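Local coordinates for protein beta-glucanase (Podospora anserina, PDB 4LE4) that probably hydrolyses beta-glucans as a family 131 glycoside hydrolase and binds cellotriose, at residues A[11-14]-A[15-19]; A[53-56]-A[57-60]. All blocks are in the same frame, centred on the assembly; numbering follows the deposited sequence.

Contact 1 (A[11-14]-A[15-19])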
loop_
_atom_site.group_PDB
_atom_site.type_symbol
_atom_site.label_atom_id
_atom_site.label_comp_id
_atom_site.label_asym_id
_atom_site.label_seq_id
_atom_site.Cartn_x
_atom_site.Cartn_y
_atom_site.Cartn_z
ATOM N N ASP A 11 2.733 -17.895 0.134
ATOM C CA ASP A 11 2.056 -19.184 0.065
ATOM C C ASP A 11 1.040 -19.249 -1.081
ATOM O O ASP A 11 0.275 -20.206 -1.184
ATOM C CB ASP A 11 1.372 -19.505 1.397
ATOM C CG ASP A 11 2.355 -19.976 2.461
ATOM O OD1 ASP A 11 3.571 -20.039 2.183
ATOM O OD2 ASP A 11 1.916 -20.296 3.598
ATOM N N MET A 12 1.023 -18.236 -1.942
ATOM C CA MET A 12 0.115 -18.238 -3.084
ATOM C C MET A 12 0.876 -18.543 -4.345
ATOM O O MET A 12 2.016 -18.113 -4.518
ATOM C CB MET A 12 -0.539 -16.882 -3.309
ATOM C CG MET A 12 -1.598 -16.556 -2.312
ATOM S SD MET A 12 -2.359 -14.996 -2.811
ATOM C CE MET A 12 -2.852 -14.443 -1.213
ATOM N N THR A 13 0.230 -19.269 -5.243
ATOM C CA THR A 13 0.847 -19.569 -6.510
ATOM C C THR A 13 0.577 -18.448 -7.505
ATOM O O THR A 13 1.461 -18.059 -8.260
ATOM C CB THR A 13 0.319 -20.899 -7.021
ATOM O OG1 THR A 13 0.784 -21.916 -6.120
ATOM C CG2 THR A 13 0.799 -21.188 -8.451
ATOM N N SER A 14 -0.629 -17.898 -7.449
ATOM C CA SER A 14 -1.044 -16.840 -8.371
ATOM C C SER A 14 -2.143 -16.017 -7.676
ATOM O O SER A 14 -2.625 -16.402 -6.628
ATOM C CB SER A 14 -1.602 -17.456 -9.656
ATOM O OG SER A 14 -2.943 -17.895 -9.483
ATOM N N SER A 15 -2.547 -14.900 -8.272
ATOM C CA SER A 15 -3.578 -14.064 -7.660
ATOM C C SER A 15 -4.953 -14.724 -7.608
ATOM O O SER A 15 -5.857 -14.233 -6.917
ATOM C CB SER A 15 -3.669 -12.722 -8.395
ATOM O OG SER A 15 -4.035 -12.923 -9.747
ATOM N N ALA A 16 -5.111 -15.832 -8.340
ATOM C CA ALA A 16 -6.363 -16.593 -8.338
ATOM C C ALA A 16 -6.650 -17.086 -6.929
ATOM O O ALA A 16 -7.792 -17.320 -6.577
ATOM C CB ALA A 16 -6.269 -17.812 -9.289
ATOM N N ASP A 17 -5.609 -17.234 -6.118
ATOM C CA ASP A 17 -5.816 -17.711 -4.767
ATOM C C ASP A 17 -6.613 -16.717 -3.920
ATOM O O ASP A 17 -7.129 -17.080 -2.872
ATOM C CB ASP A 17 -4.475 -18.044 -4.108
ATOM C CG ASP A 17 -3.755 -19.214 -4.807
ATOM O OD1 ASP A 17 -4.464 -20.037 -5.421
ATOM O OD2 ASP A 17 -2.502 -19.327 -4.750
ATOM N N LEU A 18 -6.719 -15.466 -4.388
ATOM C CA LEU A 18 -7.467 -14.466 -3.665
ATOM C C LEU A 18 -8.926 -14.811 -3.705
ATOM O O LEU A 18 -9.672 -14.418 -2.807
ATOM C CB LEU A 18 -7.266 -13.067 -4.270
ATOM C CG LEU A 18 -5.889 -12.449 -4.004
ATOM C CD1 LEU A 18 -5.770 -11.152 -4.823
ATOM C CD2 LEU A 18 -5.698 -12.175 -2.526
ATOM N N ASN A 19 -9.341 -15.535 -4.747
ATOM C CA ASN A 19 -10.736 -15.929 -4.887
ATOM C C ASN A 19 -11.160 -16.947 -3.835
ATOM O O ASN A 19 -12.353 -17.226 -3.688
ATOM C CB ASN A 19 -10.995 -16.527 -6.265
ATOM C CG ASN A 19 -11.015 -15.487 -7.372
ATOM O OD1 ASN A 19 -10.604 -15.773 -8.510
ATOM N ND2 ASN A 19 -11.511 -14.294 -7.063
HETATM O O HOH W 1 -3.022 -20.281 -8.262
#
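S14 and D17 hold the start of a short 3-10 turn between them, in the long loop that passes from one sheet to the other of the concanavalin-like beta-sandwich of this family 131 glycoside hydrolase. S14 forms an ST turn: its OG accepts the backbone N of A16 at 3.2 Å, while its carbonyl O takes N of D17 at 3.1 Å, the first i-to-i+3 bond of the 3-10 segment. The first torsion of S14 (chi1 80°) tucks OG between its own N and carbonyl carbon, close enough to the chain to reach the amide two residues on, which is why a short hydroxyl side chain suits this place. D17 points its side chain back toward 11-14. Its CG lies beside the backbone N (chi1 -65°), which brings OD2 to N of T13 at 2.8 Å, met almost head-on, so that the carboxylate grips the residue before the serine. Replacing D17 with an alanine would probably leave the T13 amide without its acceptor and set the chain ahead of the 3-10 turn freer to move. M12 runs past D17 in the opposite sense, its CG packing 3.7 Å from D17 CB. Beyond CG the thioether chain is extended, carrying CE of M12 to within 3.9 Å of CD2 of L18, whose side chain it crosses at about a right angle. Both are buried: the flexible methionine and the branched leucine pack the buried side of the 3-10 segment against P29, V40 and strand 30-34. S15 is buried too, its OG bonded to the carbonyl O of V44. Near the partly exposed S14 and D17 a water bonds to S14 OG at 2.7 Å and donates to D17 OD1 at 3.2 Å.

Contact 2 (A[53-56]-A[57-60])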
loop_
_atom_site.group_PDB
_atom_site.type_symbol
_atom_site.label_atom_id
_atom_site.label_comp_id
_atom_site.label_asym_id
_atom_site.label_seq_id
_atom_site.Cartn_x
_atom_site.Cartn_y
_atom_site.Cartn_z
ATOM N N PRO A 53 13.612 -6.105 -6.374
ATOM C CA PRO A 53 14.587 -7.202 -6.487
ATOM C C PRO A 53 15.446 -7.453 -5.253
ATOM O O PRO A 53 15.945 -8.558 -5.064
ATOM C CB PRO A 53 15.443 -6.795 -7.690
ATOM C CG PRO A 53 14.547 -5.878 -8.487
ATOM C CD PRO A 53 13.887 -5.064 -7.378
ATOM N N ALA A 54 15.622 -6.434 -4.417
ATOM C CA ALA A 54 16.452 -6.559 -3.211
ATOM C C ALA A 54 15.730 -7.288 -2.091
ATOM O O ALA A 54 16.342 -7.750 -1.126
ATOM C CB ALA A 54 16.871 -5.166 -2.735
ATOM N N ASP A 55 14.414 -7.362 -2.201
ATOM C CA ASP A 55 13.598 -8.031 -1.184
ATOM C C ASP A 55 13.567 -9.537 -1.401
ATOM O O ASP A 55 12.656 -10.068 -2.032
ATOM C CB ASP A 55 12.150 -7.539 -1.221
ATOM C CG ASP A 55 11.293 -8.146 -0.115
ATOM O OD1 ASP A 55 11.777 -9.018 0.649
ATOM O OD2 ASP A 55 10.119 -7.740 0.004
ATOM N N THR A 56 14.538 -10.225 -0.827
ATOM C CA THR A 56 14.601 -11.673 -0.982
ATOM C C THR A 56 13.594 -12.363 -0.081
ATOM O O THR A 56 13.430 -13.592 -0.119
ATOM C CB THR A 56 16.031 -12.182 -0.690
ATOM O OG1 THR A 56 16.398 -11.846 0.644
ATOM C CG2 THR A 56 17.008 -11.558 -1.644
ATOM N N GLY A 57 12.892 -11.568 0.720
ATOM C CA GLY A 57 11.882 -12.115 1.604
ATOM C C GLY A 57 10.533 -12.296 0.911
ATOM O O GLY A 57 9.651 -12.985 1.431
ATOM N N SER A 58 10.377 -11.709 -0.278
ATOM C CA SER A 58 9.126 -11.809 -1.046
ATOM C C SER A 58 9.425 -12.584 -2.324
ATOM O O SER A 58 10.332 -12.216 -3.052
ATOM C CB SER A 58 8.626 -10.417 -1.443
ATOM O OG SER A 58 8.225 -9.670 -0.313
ATOM N N ARG A 59 8.689 -13.660 -2.586
ATOM C CA ARG A 59 8.955 -14.435 -3.803
ATOM C C ARG A 59 8.394 -13.746 -5.047
ATOM O O ARG A 59 9.035 -13.704 -6.105
ATOM C CB ARG A 59 8.355 -15.838 -3.683
ATOM C CG ARG A 59 8.570 -16.678 -4.940
ATOM C CD ARG A 59 8.227 -18.129 -4.659
ATOM N NE ARG A 59 6.923 -18.304 -4.035
ATOM C CZ ARG A 59 5.760 -18.327 -4.672
ATOM N NH1 ARG A 59 5.686 -18.173 -5.993
ATOM N NH2 ARG A 59 4.656 -18.568 -3.978
ATOM N N GLN A 60 7.202 -13.182 -4.915
ATOM C CA GLN A 60 6.573 -12.520 -6.032
ATOM C C GLN A 60 6.030 -11.160 -5.555
ATOM O O GLN A 60 5.742 -11.005 -4.390
ATOM C CB GLN A 60 5.396 -13.338 -6.523
ATOM C CG GLN A 60 5.728 -14.666 -7.178
ATOM C CD GLN A 60 4.539 -15.239 -7.880
ATOM O OE1 GLN A 60 3.662 -15.878 -7.260
ATOM N NE2 GLN A 60 4.478 -15.013 -9.187
#
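From D55 to S58 the chain makes a type I beta turn, in the loop that joins strands 44-47 and 61-66, antiparallel neighbours in one sheet of the beta-sandwich. Its closing bond, from N of S58 to the carbonyl O of D55, is nearly straight but weak at 3.3 Å. D55 is at the same time the centre of an inverse gamma turn, marked by a weak bond from N of T56 to O of A54, so the backbone bends twice in succession about this one residue. The side chain of D55 adds two shorter bonds, which probably steady the turn. With CG anti to the backbone N (chi1 -176°), the carboxylate reaches along the turn and uses both oxygens. OD1 accepts N of G57 at 2.8 Å, completing an Asx turn within the beta turn; the amide comes in on the anti side, 31° out of the carboxylate plane. OD2 receives the hydroxyl of S58 at 2.7 Å, from well above that plane. Aspartate suits the place because it is short enough to fold back and has two acceptors to offer, while serine supplies a donor on a single-carbon arm. G57 fits for a steric reason: a beta carbon there would sit about 3.1 Å from OD1 of D55, which is tight. T56, at the exposed corner, turns its OG1 to OE1 of Q245. NZ of K51 bonds to the carbonyl oxygens of both D55 and S58, which probably eases their mutual repulsion. The buried hydroxyl of S58 also accepts a weak bond from N of G228. S58 OG stands anti to its carbonyl carbon, beside the backbone N (chi1 -67°), which turns it to the D55 carboxylate; CB of S58 follows to 3.4 Å from OD2 of D55.

Overall arrangement
Contact 1 precedes contact 2 along the chain, and their centres lie about 17 Å apart, each well out from the middle of the single catalytic domain. The loop of contact 1 leads from strand 2-6 in one sheet to strand 30-34 in the other; that of contact 2 connects strands 44-47 and 61-66, which belong to the same sheet as strand 2-6. The two loops meet directly where the long side chain of R59 extends to the first, its NH2 lying 2.7 Å from the carbonyl O of M12 in a probable hydrogen bond. Two locally braced turns, far apart in sequence, are thereby joined by a side-chain-to-backbone bond at the periphery, their centres 16 to 18 Å from that of the chain.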